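Long-range contacts in twitching motility pilus retraction protein (Geobacter sulfurreducens PCA, PDB 5ZFQ), which probably hydrolyses ATP as the hexameric motor that drives type IV pilus retraction: residues A[183-188]-A[225-230]; A[151-156]-A[287-292]; A[28-33]-A[99-104]. All coordinates share one frame; numbering follows the deposited sequence.

Interaction 1: residues A[183-188]-A[225-230]; sequences TIEDPI and VVLVGE
Thr183 and Leu227 are partners in a parallel beta bridge, with CA atoms 4.4 Å apart and side chains on the same face of the sheet. The strand axes diverge by 16°, which fits the widening CA separation further along, 5.9 Å at Glu185 and Gly229. The backbone contact is brief: Ile184 N donates to Leu227 O over 2.8 Å, with an N-H...O angle of 147°, and Thr183 CA adds a CA-H...O contact to the same oxygen. Leu227 O thus takes one hydrogen bond and one weaker CA-H contact.

The apolar part lies over Leu227. Thr183 CG2 sits 3.9 Å from Leu227 CB, and the aliphatic CG of Glu185 extends the cover, 4.2 Å from Leu227 CD2. Thr183 OG1 lies between the backbone N and the carbonyl carbon (chi1 70°), which leaves CG2 beside the backbone N and facing the leucine.

The polar part lies within one strand: Thr183 OG1 donates to Glu185 OE2 over 2.8 Å, and OE2 accepts on its anti lone pair, away from OE1. Gln201 on the neighbouring strand 198-203 also bonds OE2, so two donors hold this oxygen. Replacing Thr183 with alanine would probably open a gap beside Leu227 and leave the Glu185 carboxylate freer to turn, since both the methyl and the hydroxyl donor would be gone. Gly229 has a positive phi that would press a CB against the carbonyl before it, and that CB would also sit tight on Ile184 O.

The sequences TIEDPI and VVLVGE fit the Asp box and Walker B strand of secretion ATPases. One N-H...O bond and the apolar cover join the strands in this register, while the Thr183 and Gln201 donors orient Glu185, whose side chain lies near the probable Walker A loop.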
ATOM      1  N   THR A 183      21.451  23.455  11.314  1.00 29.29           N
ATOM      2  CA  THR A 183      21.692  22.010  11.336  1.00 29.14           C
ATOM      3  C   THR A 183      20.392  21.270  11.615  1.00 29.19           C
ATOM      4  O   THR A 183      19.510  21.784  12.295  1.00 28.06           O
ATOM      5  CB  THR A 183      22.729  21.614  12.423  1.00 30.66           C
ATOM      6  OG1 THR A 183      22.132  21.787  13.712  1.00 30.90           O
ATOM      7  CG2 THR A 183      23.985  22.491  12.341  1.00 30.32           C
ATOM      8  N   ILE A 184      20.284  20.054  11.110  1.00 29.26           N
ATOM      9  CA  ILE A 184      19.137  19.208  11.399  1.00 28.23           C
ATOM     10  C   ILE A 184      19.723  17.861  11.816  1.00 36.28           C
ATOM     11  O   ILE A 184      20.329  17.151  11.008  1.00 36.16           O
ATOM     12  CB  ILE A 184      18.183  19.116  10.163  1.00 28.38           C
ATOM     13  CG1 ILE A 184      17.621  20.501   9.812  1.00 28.39           C
ATOM     14  CG2 ILE A 184      17.038  18.152  10.398  1.00 28.85           C
ATOM     15  CD1 ILE A 184      17.155  20.617   8.338  1.00 28.56           C
ATOM     16  N   GLU A 185      19.590  17.537  13.094  1.00 36.35           N
ATOM     17  CA  GLU A 185      20.388  16.470  13.702  1.00 35.98           C
ATOM     18  C   GLU A 185      19.537  15.415  14.406  1.00 35.60           C
ATOM     19  O   GLU A 185      18.436  15.698  14.884  1.00 35.48           O
ATOM     20  CB  GLU A 185      21.398  17.067  14.695  1.00 36.64           C
ATOM     21  CG  GLU A 185      22.414  18.027  14.059  1.00 37.09           C
ATOM     22  CD  GLU A 185      23.467  18.568  15.033  1.00 38.01           C
ATOM     23  OE1 GLU A 185      24.233  17.754  15.624  1.00 39.01           O
ATOM     24  OE2 GLU A 185      23.544  19.814  15.187  1.00 37.59           O
ATOM     25  N   ASP A 186      20.054  14.195  14.481  1.00 35.71           N
ATOM     26  CA  ASP A 186      19.309  13.103  15.088  1.00 36.62           C
ATOM     27  C   ASP A 186      20.209  12.116  15.829  1.00 36.90           C
ATOM     28  O   ASP A 186      20.469  11.013  15.329  1.00 36.77           O
ATOM     29  CB  ASP A 186      18.503  12.362  14.014  1.00 37.68           C
ATOM     30  CG  ASP A 186      17.528  11.341  14.606  1.00 39.59           C
ATOM     31  OD1 ASP A 186      16.967  11.588  15.714  1.00 39.81           O
ATOM     32  OD2 ASP A 186      17.335  10.284  13.952  1.00 40.58           O
ATOM     33  N   PRO A 187      20.653  12.494  17.050  1.00 37.63           N
ATOM     34  CA  PRO A 187      20.285  13.750  17.704  1.00 37.31           C
ATOM     35  C   PRO A 187      21.372  14.806  17.498  1.00 37.06           C
ATOM     36  O   PRO A 187      22.278  14.600  16.682  1.00 36.93           O
ATOM     37  CB  PRO A 187      20.189  13.341  19.171  1.00 37.70           C
ATOM     38  CG  PRO A 187      21.183  12.210  19.302  1.00 37.98           C
ATOM     39  CD  PRO A 187      21.544  11.710  17.924  1.00 37.83           C
ATOM     40  N   ILE A 188      21.275  15.922  18.209  1.00 36.73           N
ATOM     41  CA  ILE A 188      22.373  16.865  18.252  1.00 36.56           C
ATOM     42  C   ILE A 188      23.434  16.234  19.126  1.00 38.05           C
ATOM     43  O   ILE A 188      23.148  15.853  20.257  1.00 38.35           O
ATOM     44  CB  ILE A 188      21.969  18.244  18.815  1.00 35.32           C
ATOM     45  CG1 ILE A 188      21.060  18.968  17.821  1.00 34.57           C
ATOM     46  CG2 ILE A 188      23.224  19.079  19.146  1.00 34.49           C
ATOM     47  CD1 ILE A 188      20.397  20.205  18.365  1.00 29.50           C
ATOM     48  N   VAL A 225      24.606  27.904   5.320  1.00 28.22           N
ATOM     49  CA  VAL A 225      25.237  26.613   5.577  1.00 28.76           C
ATOM     50  C   VAL A 225      24.204  25.722   6.242  1.00 29.59           C
ATOM     51  O   VAL A 225      23.546  26.152   7.207  1.00 30.29           O
ATOM     52  CB  VAL A 225      26.475  26.786   6.477  1.00 28.54           C
ATOM     53  CG1 VAL A 225      27.085  25.442   6.874  1.00 28.50           C
ATOM     54  CG2 VAL A 225      27.480  27.657   5.766  1.00 28.46           C
ATOM     55  N   VAL A 226      24.034  24.505   5.722  1.00 29.73           N
ATOM     56  CA  VAL A 226      23.030  23.563   6.250  1.00 28.61           C
ATOM     57  C   VAL A 226      23.599  22.177   6.467  1.00 37.26           C
ATOM     58  O   VAL A 226      24.053  21.540   5.518  1.00 37.63           O
ATOM     59  CB  VAL A 226      21.812  23.388   5.301  1.00 28.95           C
ATOM     60  CG1 VAL A 226      20.774  22.453   5.944  1.00 29.46           C
ATOM     61  CG2 VAL A 226      21.224  24.702   4.892  1.00 28.81           C
ATOM     62  N   LEU A 227      23.565  21.699   7.702  1.00 37.32           N
ATOM     63  CA  LEU A 227      23.907  20.310   7.978  1.00 37.58           C
ATOM     64  C   LEU A 227      22.627  19.493   7.936  1.00 38.10           C
ATOM     65  O   LEU A 227      21.732  19.652   8.775  1.00 37.39           O
ATOM     66  CB  LEU A 227      24.618  20.164   9.317  1.00 37.70           C
ATOM     67  CG  LEU A 227      24.755  18.731   9.860  1.00 38.54           C
ATOM     68  CD1 LEU A 227      25.492  17.833   8.867  1.00 38.76           C
ATOM     69  CD2 LEU A 227      25.449  18.728  11.223  1.00 38.38           C
ATOM     70  N   VAL A 228      22.545  18.626   6.932  1.00 39.40           N
ATOM     71  CA  VAL A 228      21.295  17.965   6.576  1.00 40.94           C
ATOM     72  C   VAL A 228      21.157  16.591   7.237  1.00 43.40           C
ATOM     73  O   VAL A 228      20.052  16.036   7.291  1.00 45.18           O
ATOM     74  CB  VAL A 228      21.178  17.872   5.033  1.00 46.24           C
ATOM     75  CG1 VAL A 228      20.568  16.565   4.559  1.00 47.23           C
ATOM     76  CG2 VAL A 228      20.391  19.056   4.495  1.00 45.84           C
ATOM     77  N   GLY A 229      22.242  16.010   7.704  1.00 44.26           N
ATOM     78  CA  GLY A 229      22.135  14.710   8.316  1.00 46.83           C
ATOM     79  C   GLY A 229      22.091  13.640   7.256  1.00 49.68           C
ATOM     80  O   GLY A 229      22.432  13.894   6.132  1.00 49.88           O
ATOM     81  N   GLU A 230      21.666  12.451   7.614  1.00 51.53           N
ATOM     82  CA  GLU A 230      21.628  11.337   6.684  1.00 53.22           C
ATOM     83  C   GLU A 230      20.738  11.483   5.507  1.00 54.75           C
ATOM     84  O   GLU A 230      19.617  11.876   5.627  1.00 54.95           O
ATOM     85  CB  GLU A 230      21.234  10.039   7.400  1.00 53.98           C
ATOM     86  CG  GLU A 230      21.376   8.770   6.553  1.00 72.17           C
ATOM     87  CD  GLU A 230      21.412   7.474   7.365  1.00 73.90           C
ATOM     88  OE1 GLU A 230      20.360   7.008   7.836  1.00 74.73           O
ATOM     89  OE2 GLU A 230      22.494   6.895   7.546  1.00 74.55           O
TER

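Interaction 2: residues A[151-156]-A[287-292]; sequences LILVTG and EGVMSQ
Leu153 and Val289 sit side by side in two parallel strands whose axes approach to 4.6 Å and differ by only 6° in direction, and a ladder of backbone bonds joins them. Leu153 donates its N-H to Gly288 O (2.9 Å) and accepts from Met290 N (2.7 Å). Thr155 N goes on to Met290 O at an N-H...O angle of 176°, and Gln292 N bonds Thr155 O. The Glu287 end is irregular: Leu151 O bonds Glu287 N rather than Gly288 N.

Side chains divide between the faces. On one, Val154 CG2 meets the terminal CE of Met290; the methionine reaches it by bending at chi3 (-45°), and Thr165 of helix 162-176 touches both residues. On the other, Leu153 CD1 packs against Val289 CG2 at 4.3 Å, and farther along the same face Ser291 OG donates to Thr155 OG1 over 2.6 Å. Thr155 OG1 also bonds Thr256 O, so this buried hydroxyl is paired both with Ser291 and with the loop after strand 249-254.

At the end of the ladder a CB on Gly156 would collide with Gln292 O. Gly156 begins a sequence matching the Walker A P-loop, and its carbonyl oxygen accepts from Lys162 NZ. The ladder, regular from Leu153 onward, and the paired hydroxyls thus hold the strand from which this probable nucleotide-binding loop departs.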
ATOM      1  N   LEU A 151      28.211  20.679  -2.230  1.00 36.28           N
ATOM      2  CA  LEU A 151      27.827  19.583  -1.365  1.00 34.73           C
ATOM      3  C   LEU A 151      29.057  18.874  -0.826  1.00 34.07           C
ATOM      4  O   LEU A 151      29.950  18.510  -1.600  1.00 33.99           O
ATOM      5  CB  LEU A 151      26.949  18.605  -2.135  1.00 34.06           C
ATOM      6  CG  LEU A 151      26.509  17.355  -1.389  1.00 32.94           C
ATOM      7  CD1 LEU A 151      25.526  17.670  -0.223  1.00 28.76           C
ATOM      8  CD2 LEU A 151      25.904  16.409  -2.414  1.00 32.50           C
ATOM      9  N   ILE A 152      29.099  18.687   0.491  1.00 33.44           N
ATOM     10  CA  ILE A 152      30.190  17.971   1.142  1.00 33.84           C
ATOM     11  C   ILE A 152      29.639  16.776   1.917  1.00 33.35           C
ATOM     12  O   ILE A 152      28.711  16.931   2.714  1.00 28.63           O
ATOM     13  CB  ILE A 152      30.969  18.885   2.106  1.00 34.98           C
ATOM     14  CG1 ILE A 152      31.507  20.111   1.356  1.00 36.05           C
ATOM     15  CG2 ILE A 152      32.087  18.122   2.785  1.00 29.36           C
ATOM     16  CD1 ILE A 152      32.523  20.909   2.126  1.00 29.37           C
ATOM     17  N   LEU A 153      30.199  15.587   1.690  1.00 33.16           N
ATOM     18  CA  LEU A 153      29.675  14.382   2.338  1.00 32.42           C
ATOM     19  C   LEU A 153      30.647  13.772   3.326  1.00 32.70           C
ATOM     20  O   LEU A 153      31.818  13.576   3.022  1.00 33.05           O
ATOM     21  CB  LEU A 153      29.295  13.337   1.292  1.00 32.26           C
ATOM     22  CG  LEU A 153      28.205  13.830   0.334  1.00 31.74           C
ATOM     23  CD1 LEU A 153      27.958  12.875  -0.811  1.00 31.26           C
ATOM     24  CD2 LEU A 153      26.931  14.094   1.139  1.00 31.93           C
ATOM     25  N   VAL A 154      30.158  13.501   4.530  1.00 32.40           N
ATOM     26  CA  VAL A 154      30.905  12.707   5.497  1.00 31.93           C
ATOM     27  C   VAL A 154      30.169  11.392   5.683  1.00 32.11           C
ATOM     28  O   VAL A 154      29.069  11.377   6.235  1.00 31.69           O
ATOM     29  CB  VAL A 154      31.039  13.409   6.847  1.00 30.71           C
ATOM     30  CG1 VAL A 154      32.038  12.664   7.719  1.00 30.90           C
ATOM     31  CG2 VAL A 154      31.467  14.845   6.657  1.00 29.97           C
ATOM     32  N   THR A 155      30.750  10.293   5.206  1.00 32.67           N
ATOM     33  CA  THR A 155      30.041   9.023   5.229  1.00 33.01           C
ATOM     34  C   THR A 155      30.658   8.061   6.211  1.00 33.82           C
ATOM     35  O   THR A 155      31.796   8.230   6.632  1.00 34.33           O
ATOM     36  CB  THR A 155      30.016   8.350   3.846  1.00 33.67           C
ATOM     37  OG1 THR A 155      31.288   7.733   3.562  1.00 34.41           O
ATOM     38  CG2 THR A 155      29.657   9.371   2.764  1.00 33.05           C
ATOM     39  N   GLY A 156      29.909   7.029   6.559  1.00 32.89           N
ATOM     40  CA  GLY A 156      30.411   6.007   7.449  1.00 33.81           C
ATOM     41  C   GLY A 156      29.342   5.538   8.406  1.00 40.19           C
ATOM     42  O   GLY A 156      28.232   6.085   8.431  1.00 33.28           O
ATOM     43  N   GLU A 287      31.752  18.785  -3.701  1.00 38.66           N
ATOM     44  CA  GLU A 287      33.024  19.462  -3.443  1.00 39.67           C
ATOM     45  C   GLU A 287      33.937  18.568  -2.631  1.00 39.37           C
ATOM     46  O   GLU A 287      35.119  18.864  -2.451  1.00 40.52           O
ATOM     47  CB  GLU A 287      32.814  20.806  -2.732  1.00 40.10           C
ATOM     48  CG  GLU A 287      32.234  21.913  -3.627  1.00 41.86           C
ATOM     49  CD  GLU A 287      33.099  22.208  -4.866  1.00 44.81           C
ATOM     50  OE1 GLU A 287      34.344  22.006  -4.809  1.00 45.58           O
ATOM     51  OE2 GLU A 287      32.523  22.622  -5.905  1.00 47.11           O
ATOM     52  N   GLY A 288      33.397  17.454  -2.158  1.00 38.28           N
ATOM     53  CA  GLY A 288      34.191  16.531  -1.375  1.00 38.51           C
ATOM     54  C   GLY A 288      33.410  15.422  -0.700  1.00 37.82           C
ATOM     55  O   GLY A 288      32.247  15.579  -0.312  1.00 37.35           O
ATOM     56  N   VAL A 289      34.071  14.284  -0.560  1.00 37.96           N
ATOM     57  CA  VAL A 289      33.483  13.124   0.091  1.00 36.97           C
ATOM     58  C   VAL A 289      34.495  12.560   1.060  1.00 37.01           C
ATOM     59  O   VAL A 289      35.631  12.271   0.693  1.00 37.51           O
ATOM     60  CB  VAL A 289      33.075  12.006  -0.922  1.00 42.10           C
ATOM     61  CG1 VAL A 289      32.494  10.794  -0.174  1.00 41.08           C
ATOM     62  CG2 VAL A 289      32.114  12.552  -1.995  1.00 41.89           C
ATOM     63  N   MET A 290      34.089  12.410   2.303  1.00 36.90           N
ATOM     64  CA  MET A 290      34.945  11.768   3.267  1.00 38.20           C
ATOM     65  C   MET A 290      34.291  10.500   3.786  1.00 38.92           C
ATOM     66  O   MET A 290      33.175  10.511   4.286  1.00 38.16           O
ATOM     67  CB  MET A 290      35.286  12.735   4.393  1.00 37.94           C
ATOM     68  CG  MET A 290      36.077  13.940   3.878  1.00 38.83           C
ATOM     69  SD  MET A 290      36.330  15.212   5.126  1.00 51.18           S
ATOM     70  CE  MET A 290      34.712  15.306   5.807  1.00 30.83           C
ATOM     71  N   SER A 291      35.033   9.420   3.762  1.00 41.28           N
ATOM     72  CA  SER A 291      34.556   8.172   4.280  1.00 42.89           C
ATOM     73  C   SER A 291      35.396   7.805   5.457  1.00 44.14           C
ATOM     74  O   SER A 291      36.574   7.761   5.363  1.00 45.35           O
ATOM     75  CB  SER A 291      34.596   7.130   3.215  1.00 44.34           C
ATOM     76  OG  SER A 291      33.540   7.393   2.360  1.00 44.99           O
ATOM     77  N   GLN A 292      34.755   7.501   6.570  1.00 44.28           N
ATOM     78  CA  GLN A 292      35.463   7.228   7.789  1.00 46.51           C
ATOM     79  C   GLN A 292      35.250   5.938   8.495  1.00 46.22           C
ATOM     80  O   GLN A 292      34.212   5.375   8.428  1.00 45.00           O
ATOM     81  CB  GLN A 292      35.092   8.293   8.777  1.00 48.23           C
ATOM     82  CG  GLN A 292      35.396   9.685   8.304  1.00 50.41           C
ATOM     83  CD  GLN A 292      35.203  10.697   9.379  1.00 50.77           C
ATOM     84  OE1 GLN A 292      34.691  10.393  10.419  1.00 50.67           O
ATOM     85  NE2 GLN A 292      35.615  11.903   9.125  1.00 51.86           N
TER

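Interaction 3: residues A[28-33]-A[99-104]; sequences NMHQLL and FGIKGL
The ring of Phe99 receives Leu33 CD1 at its edge and in its plane, with CE2 the nearest ring atom at 4.0 Å, while the imidazole of His30 meets Ile101 CG2 obliquely through CD2 and NE2. These contacts pack helix 29-38 over strand 94-101, a border strand of the six-stranded antiparallel sheet in the N-terminal domain, which is PAS-like in PilT relatives. The helix and strand segments run nearly at right angles, 85° between directions, with axes 10.7 Å apart, so side chains reach across the gap.

Leu33 is the central piece. Its CD1 also touches Ile101 CG1 at 4.1 Å, and Phe122 of strand 117-125 contacts both Leu33 and Phe99, tying this edge into the body of the sheet. His30 reaches Ile101 because its CG stands opposite the backbone N (chi1 -171°), swinging the ring across to the strand.

The helix start is fixed by a capping box: Gln31 N donates to Asn28 OD1, and Asn28 N donates to Gln31 OE1, each over 2.9 Å. Past the strand, Leu104 closes the contact: its CD2 lies 3.9 Å from Leu33 C and 4.1 Å from Leu33 CB.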
ATOM      1  N   ASN A  28      21.299  12.782  44.631  1.00 38.03           N
ATOM      2  CA  ASN A  28      20.459  13.203  43.521  1.00 37.02           C
ATOM      3  C   ASN A  28      21.314  13.312  42.269  1.00 36.08           C
ATOM      4  O   ASN A  28      22.549  13.184  42.361  1.00 36.03           O
ATOM      5  CB  ASN A  28      19.745  14.533  43.831  1.00 38.19           C
ATOM      6  CG  ASN A  28      20.710  15.696  44.110  1.00 38.88           C
ATOM      7  OD1 ASN A  28      21.719  15.858  43.426  1.00 38.26           O
ATOM      8  ND2 ASN A  28      20.387  16.512  45.121  1.00 40.17           N
ATOM      9  N   MET A  29      20.669  13.560  41.120  1.00 35.42           N
ATOM     10  CA  MET A  29      21.360  13.571  39.823  1.00 34.85           C
ATOM     11  C   MET A  29      22.399  14.700  39.737  1.00 36.94           C
ATOM     12  O   MET A  29      23.439  14.552  39.082  1.00 37.37           O
ATOM     13  CB  MET A  29      20.360  13.689  38.659  1.00 33.35           C
ATOM     14  CG  MET A  29      19.632  12.398  38.318  1.00 32.19           C
ATOM     15  SD  MET A  29      20.724  11.038  37.773  1.00 38.29           S
ATOM     16  CE  MET A  29      21.119  11.519  36.093  1.00 27.30           C
ATOM     17  N   HIS A  30      22.119  15.821  40.392  1.00 38.41           N
ATOM     18  CA  HIS A  30      23.063  16.923  40.400  1.00 40.03           C
ATOM     19  C   HIS A  30      24.394  16.448  40.972  1.00 40.67           C
ATOM     20  O   HIS A  30      25.429  16.573  40.320  1.00 40.76           O
ATOM     21  CB  HIS A  30      22.509  18.103  41.198  1.00 41.53           C
ATOM     22  CG  HIS A  30      23.333  19.340  41.083  1.00 43.05           C
ATOM     23  ND1 HIS A  30      24.537  19.495  41.734  1.00 44.36           N
ATOM     24  CD2 HIS A  30      23.133  20.481  40.381  1.00 44.11           C
ATOM     25  CE1 HIS A  30      25.038  20.686  41.451  1.00 45.84           C
ATOM     26  NE2 HIS A  30      24.208  21.301  40.625  1.00 45.67           N
ATOM     27  N   GLN A  31      24.352  15.890  42.183  1.00 41.23           N
ATOM     28  CA  GLN A  31      25.498  15.204  42.787  1.00 41.27           C
ATOM     29  C   GLN A  31      26.135  14.192  41.847  1.00 39.41           C
ATOM     30  O   GLN A  31      27.355  14.166  41.689  1.00 39.69           O
ATOM     31  CB  GLN A  31      25.081  14.479  44.057  1.00 41.78           C
ATOM     32  CG  GLN A  31      24.750  15.382  45.187  1.00 44.10           C
ATOM     33  CD  GLN A  31      24.238  14.607  46.387  1.00 45.63           C
ATOM     34  OE1 GLN A  31      23.058  14.239  46.445  1.00 45.57           O
ATOM     35  NE2 GLN A  31      25.119  14.355  47.356  1.00 47.04           N
ATOM     36  N   LEU A  32      25.309  13.355  41.233  1.00 37.86           N
ATOM     37  CA  LEU A  32      25.837  12.276  40.410  1.00 37.52           C
ATOM     38  C   LEU A  32      26.555  12.797  39.158  1.00 37.76           C
ATOM     39  O   LEU A  32      27.623  12.306  38.799  1.00 38.09           O
ATOM     40  CB  LEU A  32      24.716  11.293  40.028  1.00 36.79           C
ATOM     41  CG  LEU A  32      24.239  10.366  41.169  1.00 37.64           C
ATOM     42  CD1 LEU A  32      23.152   9.402  40.707  1.00 36.72           C
ATOM     43  CD2 LEU A  32      25.411   9.600  41.789  1.00 38.69           C
ATOM     44  N   LEU A  33      25.978  13.796  38.504  1.00 37.68           N
ATOM     45  CA  LEU A  33      26.556  14.319  37.271  1.00 37.64           C
ATOM     46  C   LEU A  33      27.769  15.163  37.605  1.00 39.43           C
ATOM     47  O   LEU A  33      28.756  15.175  36.862  1.00 40.13           O
ATOM     48  CB  LEU A  33      25.523  15.136  36.487  1.00 36.82           C
ATOM     49  CG  LEU A  33      24.301  14.356  35.979  1.00 34.77           C
ATOM     50  CD1 LEU A  33      23.129  15.302  35.712  1.00 34.57           C
ATOM     51  CD2 LEU A  33      24.673  13.576  34.727  1.00 33.54           C
ATOM     52  N   PHE A  99      19.937  18.312  28.058  1.00 41.00           N
ATOM     53  CA  PHE A  99      19.647  19.263  29.119  1.00 42.18           C
ATOM     54  C   PHE A  99      20.948  19.843  29.659  1.00 43.63           C
ATOM     55  O   PHE A  99      22.041  19.332  29.349  1.00 42.56           O
ATOM     56  CB  PHE A  99      18.838  18.603  30.246  1.00 40.49           C
ATOM     57  CG  PHE A  99      19.532  17.434  30.908  1.00 37.99           C
ATOM     58  CD1 PHE A  99      19.483  16.169  30.349  1.00 36.41           C
ATOM     59  CD2 PHE A  99      20.210  17.601  32.103  1.00 37.60           C
ATOM     60  CE1 PHE A  99      20.106  15.091  30.971  1.00 35.33           C
ATOM     61  CE2 PHE A  99      20.844  16.530  32.717  1.00 36.42           C
ATOM     62  CZ  PHE A  99      20.788  15.273  32.156  1.00 35.11           C
ATOM     63  N   GLY A 100      20.822  20.909  30.452  1.00 46.39           N
ATOM     64  CA  GLY A 100      21.959  21.521  31.115  1.00 49.11           C
ATOM     65  C   GLY A 100      21.785  21.685  32.617  1.00 51.94           C
ATOM     66  O   GLY A 100      20.691  21.952  33.116  1.00 53.02           O
ATOM     67  N   ILE A 101      22.879  21.491  33.342  1.00 53.82           N
ATOM     68  CA  ILE A 101      22.974  21.864  34.739  1.00 56.80           C
ATOM     69  C   ILE A 101      23.780  23.147  34.729  1.00 60.86           C
ATOM     70  O   ILE A 101      24.924  23.142  34.286  1.00 61.90           O
ATOM     71  CB  ILE A 101      23.700  20.797  35.605  1.00 39.95           C
ATOM     72  CG1 ILE A 101      23.087  19.394  35.451  1.00 38.07           C
ATOM     73  CG2 ILE A 101      23.722  21.202  37.064  1.00 40.87           C
ATOM     74  CD1 ILE A 101      21.581  19.333  35.552  1.00 37.72           C
ATOM     75  N   LYS A 102      23.183  24.250  35.175  1.00 63.98           N
ATOM     76  CA  LYS A 102      23.876  25.544  35.223  1.00 69.50           C
ATOM     77  C   LYS A 102      25.161  25.433  36.057  1.00 67.68           C
ATOM     78  O   LYS A 102      25.156  24.868  37.157  1.00 66.78           O
ATOM     79  CB  LYS A 102      22.943  26.632  35.789  1.00 74.73           C
ATOM     80  CG  LYS A 102      23.562  27.561  36.844  1.00 78.86           C
ATOM     81  CD  LYS A 102      22.535  28.051  37.874  1.00 80.34           C
ATOM     82  CE  LYS A 102      23.204  28.794  39.036  1.00 82.45           C
ATOM     83  NZ  LYS A 102      22.220  29.282  40.057  1.00 83.66           N
ATOM     84  N   GLY A 103      26.265  25.943  35.519  1.00 70.70           N
ATOM     85  CA  GLY A 103      27.538  25.900  36.218  1.00 72.20           C
ATOM     86  C   GLY A 103      28.301  24.595  36.082  1.00 70.44           C
ATOM     87  O   GLY A 103      29.428  24.480  36.549  1.00 70.79           O
ATOM     88  N   LEU A 104      27.696  23.601  35.440  1.00 41.89           N
ATOM     89  CA  LEU A 104      28.349  22.313  35.277  1.00 48.98           C
ATOM     90  C   LEU A 104      28.528  21.957  33.799  1.00 48.26           C
ATOM     91  O   LEU A 104      29.599  22.165  33.233  1.00 48.99           O
ATOM     92  CB  LEU A 104      27.549  21.230  36.000  1.00 38.39           C
ATOM     93  CG  LEU A 104      28.143  19.817  36.078  1.00 38.28           C
ATOM     94  CD1 LEU A 104      29.527  19.809  36.727  1.00 38.11           C
ATOM     95  CD2 LEU A 104      27.191  18.905  36.833  1.00 36.75           C
TER

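Overall arrangement
Interactions 1 and 2 belong to one mixed sheet: across it run strands 180-185, 225-230, 249-254, 150-155 and 286-296 in that order, so strand 249-254 separates the two contacts. Their centres are about 14 Å apart and their nearest atoms about 6 Å. In sequence, interaction 1 is nested inside the loop closed by interaction 2. Both border the probable nucleotide site: interaction 2 holds Gly156 of the Walker A pattern, and Glu185 of interaction 1 lies near that loop. Interaction 3 belongs to the separate antiparallel sheet, its centre about 27 Å from that of interaction 1 and about 36 Å from that of interaction 2, across the chain's centre from the latter.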